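Local coordinates for coronin (Toxoplasma gondii, PDB 4OZU), which probably binds actin filaments, the chain here being the WD40 beta-propeller domain of a longer protein, at residues 73-78 / 107-112; 101-106 / 123-128; 179-184 / 223-228; 231-236 / 249-254. All coordinates share one frame; numbering follows the deposited sequence.

Contact 1. Residues 73-78 / 107-112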
loop_
_atom_site.group_PDB
_atom_site.type_symbol
_atom_site.label_atom_id
_atom_site.label_comp_id
_atom_site.label_asym_id
_atom_site.label_seq_id
_atom_site.Cartn_x
_atom_site.Cartn_y
_atom_site.Cartn_z
ATOM N N ALA A 73 -7.811 -19.894 -4.789
ATOM C CA ALA A 73 -8.853 -19.959 -3.780
ATOM C C ALA A 73 -9.753 -18.737 -3.963
ATOM O O ALA A 73 -9.344 -17.760 -4.595
ATOM C CB ALA A 73 -8.250 -20.000 -2.390
ATOM N N LYS A 74 -10.967 -18.791 -3.422
ATOM C CA LYS A 74 -11.947 -17.731 -3.644
ATOM C C LYS A 74 -12.493 -17.144 -2.352
ATOM O O LYS A 74 -12.848 -17.870 -1.424
ATOM C CB LYS A 74 -13.118 -18.252 -4.471
ATOM C CG LYS A 74 -12.726 -18.917 -5.771
ATOM C CD LYS A 74 -12.134 -17.933 -6.754
ATOM C CE LYS A 74 -11.862 -18.617 -8.082
ATOM N NZ LYS A 74 -11.267 -17.690 -9.068
ATOM N N ILE A 75 -12.573 -15.820 -2.313
ATOM C CA ILE A 75 -13.249 -15.117 -1.238
ATOM C C ILE A 75 -14.454 -14.396 -1.836
ATOM O O ILE A 75 -14.299 -13.552 -2.717
ATOM C CB ILE A 75 -12.298 -14.125 -0.528
ATOM C CG1 ILE A 75 -11.156 -14.892 0.138
ATOM C CG2 ILE A 75 -13.057 -13.288 0.510
ATOM C CD1 ILE A 75 -10.142 -14.011 0.850
ATOM N N LYS A 76 -15.649 -14.747 -1.364
ATOM C CA LYS A 76 -16.894 -14.171 -1.882
ATOM C C LYS A 76 -17.488 -13.190 -0.856
ATOM O O LYS A 76 -16.811 -12.253 -0.445
ATOM C CB LYS A 76 -17.878 -15.285 -2.238
ATOM C CG LYS A 76 -17.331 -16.260 -3.279
ATOM C CD LYS A 76 -18.387 -17.255 -3.734
ATOM C CE LYS A 76 -17.837 -18.225 -4.771
ATOM N NZ LYS A 76 -17.427 -17.544 -6.030
ATOM N N GLY A 77 -18.740 -13.383 -0.455
ATOM C CA GLY A 77 -19.337 -12.546 0.577
ATOM C C GLY A 77 -19.776 -11.171 0.096
ATOM O O GLY A 77 -20.889 -10.730 0.395
ATOM N N HIS A 78 -18.904 -10.494 -0.644
ATOM C CA HIS A 78 -19.209 -9.173 -1.193
ATOM C C HIS A 78 -20.449 -9.205 -2.076
ATOM O O HIS A 78 -20.683 -10.183 -2.781
ATOM C CB HIS A 78 -18.028 -8.640 -2.008
ATOM C CG HIS A 78 -16.697 -8.860 -1.365
ATOM N ND1 HIS A 78 -15.889 -9.934 -1.677
ATOM C CD2 HIS A 78 -16.027 -8.145 -0.431
ATOM C CE1 HIS A 78 -14.780 -9.870 -0.961
ATOM N NE2 HIS A 78 -14.839 -8.792 -0.198
ATOM N N TRP A 107 -11.293 -11.042 6.813
ATOM C CA TRP A 107 -11.277 -12.435 6.401
ATOM C C TRP A 107 -10.166 -13.212 7.093
ATOM O O TRP A 107 -9.095 -12.666 7.343
ATOM C CB TRP A 107 -11.087 -12.528 4.893
ATOM C CG TRP A 107 -12.133 -11.831 4.107
ATOM C CD1 TRP A 107 -12.039 -10.601 3.532
ATOM C CD2 TRP A 107 -13.439 -12.328 3.785
ATOM N NE1 TRP A 107 -13.204 -10.298 2.870
ATOM C CE2 TRP A 107 -14.080 -11.340 3.013
ATOM C CE3 TRP A 107 -14.126 -13.509 4.077
ATOM C CZ2 TRP A 107 -15.375 -11.498 2.531
ATOM C CZ3 TRP A 107 -15.410 -13.665 3.596
ATOM C CH2 TRP A 107 -16.022 -12.664 2.831
ATOM N N GLN A 108 -10.427 -14.484 7.383
ATOM C CA GLN A 108 -9.406 -15.389 7.901
ATOM C C GLN A 108 -9.283 -16.620 7.014
ATOM O O GLN A 108 -10.180 -17.468 6.979
ATOM C CB GLN A 108 -9.723 -15.811 9.333
ATOM C CG GLN A 108 -8.607 -16.614 9.985
ATOM C CD GLN A 108 -8.851 -16.864 11.457
ATOM O OE1 GLN A 108 -9.994 -16.911 11.910
ATOM N NE2 GLN A 108 -7.774 -17.019 12.215
ATOM N N LEU A 109 -8.166 -16.720 6.300
ATOM C CA LEU A 109 -7.906 -17.872 5.435
ATOM C C LEU A 109 -7.651 -19.134 6.254
ATOM O O LEU A 109 -7.167 -19.056 7.384
ATOM C CB LEU A 109 -6.706 -17.595 4.525
ATOM C CG LEU A 109 -6.921 -16.494 3.485
ATOM C CD1 LEU A 109 -5.596 -15.971 2.976
ATOM C CD2 LEU A 109 -7.765 -17.010 2.331
ATOM N N PRO A 110 -7.963 -20.310 5.686
ATOM C CA PRO A 110 -7.664 -21.557 6.393
ATOM C C PRO A 110 -6.165 -21.793 6.482
ATOM O O PRO A 110 -5.411 -21.079 5.816
ATOM C CB PRO A 110 -8.337 -22.627 5.524
ATOM C CG PRO A 110 -8.359 -22.034 4.158
ATOM C CD PRO A 110 -8.566 -20.558 4.363
ATOM N N GLU A 111 -5.741 -22.763 7.286
ATOM C CA GLU A 111 -4.323 -23.091 7.400
ATOM C C GLU A 111 -3.752 -23.475 6.038
ATOM O O GLU A 111 -2.687 -22.997 5.643
ATOM C CB GLU A 111 -4.104 -24.229 8.399
ATOM C CG GLU A 111 -3.407 -23.801 9.684
ATOM C CD GLU A 111 -2.887 -24.980 10.493
ATOM O OE1 GLU A 111 -2.239 -25.872 9.904
ATOM O OE2 GLU A 111 -3.127 -25.016 11.718
ATOM N N GLU A 112 -4.478 -24.334 5.327
ATOM C CA GLU A 112 -4.086 -24.779 3.992
ATOM C C GLU A 112 -5.012 -24.194 2.930
ATOM O O GLU A 112 -6.198 -24.519 2.884
ATOM C CB GLU A 112 -4.100 -26.308 3.913
ATOM C CG GLU A 112 -3.125 -26.986 4.863
ATOM C CD GLU A 112 -3.411 -28.468 5.034
ATOM O OE1 GLU A 112 -3.876 -29.104 4.063
ATOM O OE2 GLU A 112 -3.179 -28.996 6.142
#

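Contact 2. Residues 101-106 / 123-128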
loop_
_atom_site.group_PDB
_atom_site.type_symbol
_atom_site.label_atom_id
_atom_site.label_comp_id
_atom_site.label_asym_id
_atom_site.label_seq_id
_atom_site.Cartn_x
_atom_site.Cartn_y
_atom_site.Cartn_z
ATOM N N ASP A 101 -20.482 -1.965 -1.541
ATOM C CA ASP A 101 -21.746 -2.097 -0.809
ATOM C C ASP A 101 -21.645 -1.496 0.602
ATOM O O ASP A 101 -22.535 -1.695 1.430
ATOM C CB ASP A 101 -22.199 -3.565 -0.744
ATOM C CG ASP A 101 -21.214 -4.473 -0.023
ATOM O OD1 ASP A 101 -20.293 -3.976 0.664
ATOM O OD2 ASP A 101 -21.380 -5.710 -0.141
ATOM N N THR A 102 -20.560 -0.755 0.842
ATOM C CA THR A 102 -20.332 0.053 2.050
ATOM C C THR A 102 -19.790 -0.737 3.238
ATOM O O THR A 102 -19.547 -0.163 4.301
ATOM C CB THR A 102 -21.622 0.793 2.533
ATOM O OG1 THR A 102 -22.511 -0.116 3.200
ATOM C CG2 THR A 102 -22.342 1.481 1.370
ATOM N N ILE A 103 -19.547 -2.030 3.048
ATOM C CA ILE A 103 -19.105 -2.896 4.132
ATOM C C ILE A 103 -17.610 -3.208 4.040
ATOM O O ILE A 103 -17.092 -3.520 2.966
ATOM C CB ILE A 103 -19.919 -4.209 4.136
ATOM C CG1 ILE A 103 -21.393 -3.890 4.410
ATOM C CG2 ILE A 103 -19.384 -5.186 5.184
ATOM C CD1 ILE A 103 -22.345 -5.054 4.188
ATOM N N VAL A 104 -16.920 -3.101 5.175
ATOM C CA VAL A 104 -15.550 -3.581 5.290
ATOM C C VAL A 104 -15.600 -4.962 5.928
ATOM O O VAL A 104 -16.223 -5.147 6.970
ATOM C CB VAL A 104 -14.656 -2.634 6.128
ATOM C CG1 VAL A 104 -13.241 -3.198 6.252
ATOM C CG2 VAL A 104 -14.608 -1.254 5.499
ATOM N N ARG A 105 -14.956 -5.930 5.279
ATOM C CA ARG A 105 -14.981 -7.319 5.723
ATOM C C ARG A 105 -13.583 -7.777 6.113
ATOM O O ARG A 105 -12.628 -7.541 5.382
ATOM C CB ARG A 105 -15.540 -8.218 4.618
ATOM C CG ARG A 105 -17.008 -7.968 4.318
ATOM C CD ARG A 105 -17.485 -8.747 3.099
ATOM N NE ARG A 105 -18.926 -8.598 2.889
ATOM C CZ ARG A 105 -19.499 -7.591 2.233
ATOM N NH1 ARG A 105 -18.762 -6.621 1.710
ATOM N NH2 ARG A 105 -20.823 -7.553 2.091
ATOM N N ILE A 106 -13.476 -8.413 7.277
ATOM C CA ILE A 106 -12.221 -9.008 7.725
ATOM C C ILE A 106 -12.306 -10.506 7.477
ATOM O O ILE A 106 -13.271 -11.157 7.876
ATOM C CB ILE A 106 -11.932 -8.741 9.222
ATOM C CG1 ILE A 106 -12.154 -7.264 9.576
ATOM C CG2 ILE A 106 -10.513 -9.161 9.568
ATOM C CD1 ILE A 106 -11.377 -6.292 8.728
ATOM N N ILE A 123 -14.773 -13.041 9.356
ATOM C CA ILE A 123 -14.697 -13.194 10.807
ATOM C C ILE A 123 -15.182 -11.920 11.502
ATOM O O ILE A 123 -15.539 -11.936 12.680
ATOM C CB ILE A 123 -13.264 -13.531 11.280
ATOM C CG1 ILE A 123 -12.276 -12.430 10.875
ATOM C CG2 ILE A 123 -12.836 -14.883 10.722
ATOM C CD1 ILE A 123 -10.924 -12.569 11.533
ATOM N N ALA A 124 -15.190 -10.819 10.761
ATOM C CA ALA A 124 -15.748 -9.562 11.247
ATOM C C ALA A 124 -16.338 -8.787 10.074
ATOM O O ALA A 124 -15.723 -8.688 9.007
ATOM C CB ALA A 124 -14.682 -8.728 11.970
ATOM N N THR A 125 -17.545 -8.269 10.283
ATOM C CA THR A 125 -18.255 -7.483 9.285
ATOM C C THR A 125 -18.461 -6.080 9.856
ATOM O O THR A 125 -19.227 -5.898 10.798
ATOM C CB THR A 125 -19.604 -8.128 8.910
ATOM O OG1 THR A 125 -19.369 -9.433 8.365
ATOM C CG2 THR A 125 -20.346 -7.289 7.885
ATOM N N LEU A 126 -17.759 -5.104 9.285
ATOM C CA LEU A 126 -17.724 -3.742 9.822
ATOM C C LEU A 126 -18.658 -2.834 9.035
ATOM O O LEU A 126 -18.357 -2.446 7.907
ATOM C CB LEU A 126 -16.295 -3.196 9.793
ATOM C CG LEU A 126 -15.209 -4.133 10.317
ATOM C CD1 LEU A 126 -13.881 -3.406 10.348
ATOM C CD2 LEU A 126 -15.560 -4.679 11.695
ATOM N N THR A 127 -19.794 -2.506 9.647
ATOM C CA THR A 127 -20.883 -1.804 8.971
ATOM C C THR A 127 -21.006 -0.367 9.464
ATOM O O THR A 127 -20.517 -0.034 10.547
ATOM C CB THR A 127 -22.223 -2.520 9.194
ATOM O OG1 THR A 127 -22.526 -2.548 10.595
ATOM C CG2 THR A 127 -22.177 -3.947 8.662
ATOM N N GLY A 128 -21.656 0.480 8.667
ATOM C CA GLY A 128 -21.984 1.831 9.092
ATOM C C GLY A 128 -21.706 2.913 8.065
ATOM O O GLY A 128 -22.342 3.969 8.092
HETATM O O HOH W 1 -18.611 0.191 6.828
HETATM O O HOH W 2 -22.286 -0.701 6.054
#

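Contact 3. Residues 179-184 / 223-228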
loop_
_atom_site.group_PDB
_atom_site.type_symbol
_atom_site.label_atom_id
_atom_site.label_comp_id
_atom_site.label_asym_id
_atom_site.label_seq_id
_atom_site.Cartn_x
_atom_site.Cartn_y
_atom_site.Cartn_z
ATOM N N LYS A 179 -3.553 6.754 4.363
ATOM C CA LYS A 179 -2.380 5.969 4.728
ATOM C C LYS A 179 -1.944 6.276 6.157
ATOM O O LYS A 179 -2.072 7.403 6.620
ATOM C CB LYS A 179 -1.216 6.249 3.769
ATOM C CG LYS A 179 -1.446 5.820 2.332
ATOM C CD LYS A 179 -1.282 4.319 2.164
ATOM C CE LYS A 179 -1.650 3.884 0.757
ATOM N NZ LYS A 179 -1.555 2.409 0.592
ATOM N N TRP A 180 -1.426 5.260 6.839
ATOM C CA TRP A 180 -0.911 5.397 8.200
ATOM C C TRP A 180 0.571 5.783 8.258
ATOM O O TRP A 180 1.395 5.272 7.491
ATOM C CB TRP A 180 -1.039 4.083 8.961
ATOM C CG TRP A 180 -2.388 3.646 9.353
ATOM C CD1 TRP A 180 -3.179 2.729 8.718
ATOM C CD2 TRP A 180 -3.095 4.050 10.520
ATOM N NE1 TRP A 180 -4.351 2.557 9.416
ATOM C CE2 TRP A 180 -4.321 3.358 10.530
ATOM C CE3 TRP A 180 -2.816 4.942 11.557
ATOM C CZ2 TRP A 180 -5.260 3.532 11.540
ATOM C CZ3 TRP A 180 -3.746 5.113 12.552
ATOM C CH2 TRP A 180 -4.955 4.410 12.541
ATOM N N SER A 181 0.906 6.643 9.213
ATOM C CA SER A 181 2.296 6.859 9.605
ATOM C C SER A 181 2.930 5.561 10.089
ATOM O O SER A 181 2.267 4.741 10.709
ATOM C CB SER A 181 2.368 7.909 10.715
ATOM O OG SER A 181 3.663 7.956 11.290
ATOM N N TRP A 182 4.226 5.385 9.837
ATOM C CA TRP A 182 4.932 4.227 10.367
ATOM C C TRP A 182 5.059 4.265 11.888
ATOM O O TRP A 182 5.382 3.260 12.519
ATOM C CB TRP A 182 6.304 4.114 9.714
ATOM C CG TRP A 182 6.171 3.590 8.337
ATOM C CD1 TRP A 182 6.108 4.317 7.185
ATOM C CD2 TRP A 182 6.027 2.216 7.956
ATOM N NE1 TRP A 182 5.946 3.478 6.108
ATOM C CE2 TRP A 182 5.891 2.185 6.556
ATOM C CE3 TRP A 182 5.998 1.010 8.664
ATOM C CZ2 TRP A 182 5.744 0.995 5.848
ATOM C CZ3 TRP A 182 5.847 -0.173 7.957
ATOM C CH2 TRP A 182 5.720 -0.169 6.567
ATOM N N LYS A 183 4.787 5.426 12.474
ATOM C CA LYS A 183 4.716 5.563 13.923
ATOM C C LYS A 183 3.403 4.990 14.456
ATOM O O LYS A 183 3.289 4.671 15.635
ATOM C CB LYS A 183 4.843 7.039 14.300
ATOM C CG LYS A 183 4.873 7.325 15.785
ATOM C CD LYS A 183 5.292 8.767 16.041
ATOM C CE LYS A 183 5.188 9.138 17.515
ATOM N NZ LYS A 183 5.626 10.540 17.760
ATOM N N GLY A 184 2.411 4.887 13.577
ATOM C CA GLY A 184 1.125 4.314 13.926
ATOM C C GLY A 184 0.166 5.262 14.628
ATOM O O GLY A 184 -0.901 4.841 15.081
ATOM N N TRP A 223 3.016 8.018 3.691
ATOM C CA TRP A 223 3.966 8.538 4.658
ATOM C C TRP A 223 5.383 8.167 4.257
ATOM O O TRP A 223 5.602 7.115 3.661
ATOM C CB TRP A 223 3.656 8.003 6.052
ATOM C CG TRP A 223 2.451 8.620 6.638
ATOM C CD1 TRP A 223 1.160 8.280 6.389
ATOM C CD2 TRP A 223 2.413 9.698 7.582
ATOM N NE1 TRP A 223 0.309 9.077 7.122
ATOM C CE2 TRP A 223 1.056 9.958 7.860
ATOM C CE3 TRP A 223 3.391 10.465 8.221
ATOM C CZ2 TRP A 223 0.652 10.948 8.748
ATOM C CZ3 TRP A 223 2.984 11.454 9.103
ATOM C CH2 TRP A 223 1.627 11.685 9.357
ATOM N N ILE A 224 6.330 9.044 4.577
ATOM C CA ILE A 224 7.733 8.780 4.328
ATOM C C ILE A 224 8.529 9.063 5.603
ATOM O O ILE A 224 9.526 9.779 5.588
ATOM C CB ILE A 224 8.262 9.607 3.124
ATOM C CG1 ILE A 224 7.929 11.095 3.297
ATOM C CG2 ILE A 224 7.670 9.064 1.827
ATOM C CD1 ILE A 224 8.475 11.992 2.200
ATOM N N ASP A 225 8.048 8.497 6.714
ATOM C CA ASP A 225 8.815 8.436 7.952
ATOM C C ASP A 225 9.444 7.033 8.038
ATOM O O ASP A 225 10.031 6.571 7.059
ATOM C CB ASP A 225 7.944 8.800 9.178
ATOM C CG ASP A 225 6.633 8.000 9.283
ATOM O OD1 ASP A 225 6.164 7.381 8.307
ATOM O OD2 ASP A 225 6.038 8.026 10.381
ATOM N N GLY A 226 9.352 6.354 9.173
ATOM C CA GLY A 226 10.019 5.072 9.305
ATOM C C GLY A 226 11.536 5.199 9.335
ATOM O O GLY A 226 12.087 6.274 9.600
ATOM N N LEU A 227 12.216 4.087 9.069
ATOM C CA LEU A 227 13.662 3.999 9.261
ATOM C C LEU A 227 14.457 4.922 8.352
ATOM O O LEU A 227 15.420 5.565 8.790
ATOM C CB LEU A 227 14.132 2.562 9.025
ATOM C CG LEU A 227 15.586 2.295 9.400
ATOM C CD1 LEU A 227 15.750 2.378 10.908
ATOM C CD2 LEU A 227 16.054 0.933 8.872
ATOM N N ALA A 228 14.087 4.947 7.077
ATOM C CA ALA A 228 14.850 5.682 6.077
ATOM C C ALA A 228 14.314 7.083 5.879
ATOM O O ALA A 228 14.986 7.929 5.284
ATOM C CB ALA A 228 14.843 4.928 4.742
HETATM O O HOH W 3 2.068 5.140 4.804
HETATM O O HOH W 4 4.623 4.598 3.770
#

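Contact 4. Residues 231-236 / 249-254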
loop_
_atom_site.group_PDB
_atom_site.type_symbol
_atom_site.label_atom_id
_atom_site.label_comp_id
_atom_site.label_asym_id
_atom_site.label_seq_id
_atom_site.Cartn_x
_atom_site.Cartn_y
_atom_site.Cartn_z
ATOM N N ASP A 231 10.731 11.878 10.450
ATOM C CA ASP A 231 9.571 11.855 11.333
ATOM C C ASP A 231 8.545 12.879 10.888
ATOM O O ASP A 231 8.882 14.020 10.584
ATOM C CB ASP A 231 9.966 12.121 12.791
ATOM C CG ASP A 231 8.852 11.763 13.777
ATOM O OD1 ASP A 231 7.887 12.549 13.933
ATOM O OD2 ASP A 231 8.943 10.689 14.406
ATOM N N GLY A 232 7.297 12.441 10.827
ATOM C CA GLY A 232 6.186 13.313 10.507
ATOM C C GLY A 232 6.133 13.815 9.082
ATOM O O GLY A 232 5.374 14.740 8.790
ATOM N N HIS A 233 6.919 13.217 8.191
ATOM C CA HIS A 233 6.901 13.632 6.789
ATOM C C HIS A 233 5.950 12.774 5.952
ATOM O O HIS A 233 5.846 11.562 6.143
ATOM C CB HIS A 233 8.308 13.600 6.194
ATOM C CG HIS A 233 9.162 14.755 6.618
ATOM N ND1 HIS A 233 9.378 15.075 7.942
ATOM C CD2 HIS A 233 9.832 15.683 5.895
ATOM C CE1 HIS A 233 10.153 16.141 8.017
ATOM N NE2 HIS A 233 10.443 16.532 6.788
ATOM N N VAL A 234 5.266 13.445 5.028
ATOM C CA VAL A 234 4.276 12.840 4.145
ATOM C C VAL A 234 4.617 13.210 2.712
ATOM O O VAL A 234 5.129 14.298 2.460
ATOM C CB VAL A 234 2.842 13.320 4.471
ATOM C CG1 VAL A 234 1.835 12.798 3.439
ATOM C CG2 VAL A 234 2.444 12.875 5.853
ATOM N N PHE A 235 4.334 12.295 1.791
ATOM C CA PHE A 235 4.622 12.472 0.364
ATOM C C PHE A 235 3.323 12.503 -0.422
ATOM O O PHE A 235 2.470 11.657 -0.193
ATOM C CB PHE A 235 5.494 11.325 -0.146
ATOM C CG PHE A 235 5.856 11.425 -1.609
ATOM C CD1 PHE A 235 6.889 12.248 -2.026
ATOM C CD2 PHE A 235 5.179 10.672 -2.559
ATOM C CE1 PHE A 235 7.236 12.325 -3.363
ATOM C CE2 PHE A 235 5.519 10.753 -3.895
ATOM C CZ PHE A 235 6.553 11.578 -4.296
ATOM N N THR A 236 3.165 13.458 -1.339
ATOM C CA THR A 236 1.986 13.478 -2.205
ATOM C C THR A 236 2.362 13.507 -3.669
ATOM O O THR A 236 3.418 14.024 -4.040
ATOM C CB THR A 236 1.064 14.699 -1.939
ATOM O OG1 THR A 236 1.795 15.913 -2.151
ATOM C CG2 THR A 236 0.514 14.672 -0.531
ATOM N N ILE A 249 6.914 16.863 -0.836
ATOM C CA ILE A 249 7.215 16.360 0.500
ATOM C C ILE A 249 6.734 17.399 1.507
ATOM O O ILE A 249 6.996 18.592 1.341
ATOM C CB ILE A 249 8.722 16.093 0.691
ATOM C CG1 ILE A 249 9.175 14.944 -0.215
ATOM C CG2 ILE A 249 9.038 15.783 2.166
ATOM C CD1 ILE A 249 10.668 14.680 -0.189
ATOM N N TRP A 250 6.022 16.933 2.528
ATOM C CA TRP A 250 5.450 17.791 3.556
ATOM C C TRP A 250 5.938 17.384 4.921
ATOM O O TRP A 250 6.052 16.199 5.222
ATOM C CB TRP A 250 3.924 17.726 3.550
ATOM C CG TRP A 250 3.351 17.941 2.214
ATOM C CD1 TRP A 250 3.187 17.006 1.230
ATOM C CD2 TRP A 250 2.867 19.177 1.683
ATOM N NE1 TRP A 250 2.624 17.584 0.125
ATOM C CE2 TRP A 250 2.424 18.917 0.373
ATOM C CE3 TRP A 250 2.771 20.475 2.185
ATOM C CZ2 TRP A 250 1.887 19.909 -0.439
ATOM C CZ3 TRP A 250 2.240 21.455 1.382
ATOM C CH2 TRP A 250 1.802 21.170 0.081
ATOM N N ASP A 251 6.188 18.394 5.738
ATOM C CA ASP A 251 6.489 18.233 7.149
ATOM C C ASP A 251 5.237 18.607 7.931
ATOM O O ASP A 251 4.826 19.768 7.930
ATOM C CB ASP A 251 7.669 19.121 7.535
ATOM C CG ASP A 251 8.030 19.030 9.005
ATOM O OD1 ASP A 251 7.341 18.320 9.770
ATOM O OD2 ASP A 251 9.018 19.685 9.396
ATOM N N THR A 252 4.622 17.631 8.593
ATOM C CA THR A 252 3.347 17.877 9.265
ATOM C C THR A 252 3.477 18.793 10.477
ATOM O O THR A 252 2.469 19.229 11.043
ATOM C CB THR A 252 2.679 16.560 9.706
ATOM O OG1 THR A 252 3.592 15.785 10.489
ATOM C CG2 THR A 252 2.256 15.757 8.487
ATOM N N ARG A 253 4.711 19.101 10.868
ATOM C CA ARG A 253 4.965 20.036 11.958
ATOM C C ARG A 253 5.186 21.469 11.455
ATOM O O ARG A 253 5.199 22.426 12.240
ATOM C CB ARG A 253 6.178 19.577 12.764
ATOM C CG ARG A 253 5.905 18.372 13.634
ATOM C CD ARG A 253 7.031 18.126 14.622
ATOM N NE ARG A 253 6.721 17.013 15.517
ATOM C CZ ARG A 253 6.970 15.734 15.248
ATOM N NH1 ARG A 253 7.552 15.376 14.103
ATOM N NH2 ARG A 253 6.638 14.805 16.133
ATOM N N LYS A 254 5.386 21.593 10.143
ATOM C CA LYS A 254 5.540 22.874 9.446
ATOM C C LYS A 254 4.756 22.778 8.141
ATOM O O LYS A 254 5.331 22.749 7.044
ATOM C CB LYS A 254 7.008 23.185 9.155
ATOM C CG LYS A 254 7.908 23.249 10.372
ATOM C CD LYS A 254 9.245 23.876 10.002
ATOM C CE LYS A 254 10.279 23.715 11.101
ATOM N NZ LYS A 254 11.556 24.390 10.740
HETATM O O HOH W 5 8.431 16.692 11.624
#

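Contact 1. Residues 73-78 / 107-112
His78 NE2 and Trp107 NE1 converge on a single hydroxyl, Thr97 OG1, and each hydrogen-bonds to it. The three residues correspond to the His, Ser/Thr and Trp members of the WD40 tetrad, though ND1 of His78 bonds here to the carbonyl of Gly56; held at both nitrogens, the imidazole is limited in its rotation. Gly77 and His78 form the Gly-His pair, and Trp107 is the tryptophan of the WD position. The two rings lie obliquely, their planes 58° apart, with NE2 of His78 3.8 Å from NE1 of Trp107, near the plane of the indole.

The apolar half of the contact is Ile75 against the same indole. Ile75 CG2, anti to the backbone N (chi1 -64° for CG1), lies over one indole face, 3.4 Å from the centroid of the six-membered ring of Trp107, a close CH-pi contact. The other branch ends in CD1, which lies 4.1 Å from CD2 of Leu109. Backbone atoms also meet the benzo end of the indole: Lys76 O is 3.4 Å from CZ2 of Trp107, and the CA of Gly77 lies 4.0 Å from CH2 of Trp107, at the ring edge.

Strand 73-75 runs between strands 58-62 and 118-119 of one blade, whereas Trp107 belongs to strand 104-108 of the next. Leu119 of strand 118-119 touches both Ile75 and Trp107, and Leu95 of strand 94-99 packs on Trp107 and Leu109, so this buried contact joins two successive propeller blades.

Contact 2. Residues 101-106 / 123-128
Strands 104-106 and 124-126 run antiparallel, 165° between their directions, with Val104-Leu126 and Ile106-Ala124 as hydrogen-bonded pairs and Arg105-Thr125 as the non-hydrogen-bonded pair between them. They are the third and fourth (outermost) strands of a four-stranded WD40 propeller blade, and their pairing opens with a classic beta bulge: Ile123 and Ala124 both face Ile106, whose carbonyl O takes a 2.8 Å bond from Ile123 N and a weak one from Ala124 N. The straightest bond is Ile106 N to Ala124 O, 2.8 Å.

One face carries an aliphatic row. Ile106 lays CG1 3.8 Å from CB of Ala124, and its CD1 meets CD1 of Leu126 at 4.2 Å. Ile106 CG2, anti to the backbone N, reaches instead to CG1 of Ile123.

The other face is mixed. Ile103 CG2 touches CG2 of Thr125 at 3.6 Å and also sits over the guanidinium face of Arg105. That group grips Asp101 end-on, NH1 to OD1 and NH2 to OD2, the latter a 2.9 Å salt bridge. Asp101 OD1 further accepts from Ile103 N, an Asx turn, so the carboxylate both shapes the turn before the strand and orients the arginine.

Two waters carry the pairing past the strand end: water 1 donates to Thr102 O and Leu126 O, while water 2 donates to Thr102 OG1 and accepts from Gly128 N at 2.9 Å.

Contact 3. Residues 179-184 / 223-228
Hydrogen bonds to the Asp225 carboxylate dominate where residues 179-184, at the end of strand 175-180, meet 223-228, the end of strand 220-223 and the loop after it, in the neighbouring blade. Ser181 OG donates to OD2 of Asp225 over a short 2.5 Å, and Trp182 N gives OD1 of Asp225 a nearly straight bond of 3.2 Å (168°), each oxygen being met on its syn side. Asp225 reaches them with CG lodged between its own backbone N and carbonyl carbon (chi1 52°).

A second polar link is made by an indole: Trp223 NE1 donates to Lys179 O at 3.0 Å, the acceptor in the ring plane but the donor well above the carbonyl plane.

Among ring contacts, Ser181 CB sits over the face of Trp223, 3.6 Å from the six-membered centroid, a CH-pi contact. Trp182 turns its edge to Asp225, CD1 lying 3.3 Å from OD1.

Water 3 bridges Trp180 O and Trp223 N; water 4 links Trp182 NE1 with Trp223 O.

The buried carboxylate thus meets hydroxyl and amide donors, an environment that would probably favour its charged form, and Ser181 OG, which also accepts from Lys183 N in an ST turn, ties it to the type I turn 181-184.

Contact 4. Residues 231-236 / 249-254
Gly232 O is gripped twice by Thr252, by its N at 3.0 Å and by its OG1 at 2.7 Å, the hydroxyl lying in the carbonyl plane on a lone pair. Beside this grip, Val234 and Trp250 form the hydrogen-bonded pair of the antiparallel hairpin, Trp250 N reaching Val234 O at 2.8 Å. Past that pair, Trp250 NE1 donates to Thr236 OG1, 2.9 Å away and almost in the indole plane.

On the other face His233 packs over Asp251, whose CB stands 4.1 Å from the imidazole centroid, offset toward the rim. The ring edge meets CG2 of Ile249, 3.8 Å from CD2 of His233, and CG1 of Ile249 also lies at the ring edge of Phe235.

Second-shell bonds set these groups. His233 ND1 donates to Asp231 O, which helps to hold the ring's rotation. Asp251 OD1 accepts from Arg253 N, an Asx turn inside the type I turn 251-254 that presents Thr252 to Gly232. Water 5 donates to Asp231 O and to Asp251 OD1. Thr236 OG1 is bonded to His213 NE2 as well, so histidine, threonine and tryptophan are linked as in the WD40 tetrad.

Strands 233-239 and 245-251 are the middle pair of their blade, between 220-223 and 260-265. Leu196 of strand 195-200 covers Val234, Thr236 and Trp250 from the preceding blade, while Tyr297 of strand 291-298 touches His233 and Ile249 from the following one.

How the contacts relate
The contacts form two groups in the propeller. Contacts 1 and 2, their centres 15 Å apart, share strand 104-108: Arg105 of contact 2 lies against the Gly-His pair of contact 1, its CZ 3.8 Å from CA of His78. Contacts 3 and 4 are closer, about 10 Å between centres, with a probable hydrogen bond from Ile224 N to His233 O (3.0 Å) and Trp223 packed on Val234. The centres of contacts 1 and 4 are about 37 Å apart, on opposite sides of the chain centre, yet both include a tryptophan of a His-Thr-Trp network. A TRS molecule, probably from the crystallisation liquor, lies about 4 Å from the Trp250 side chain.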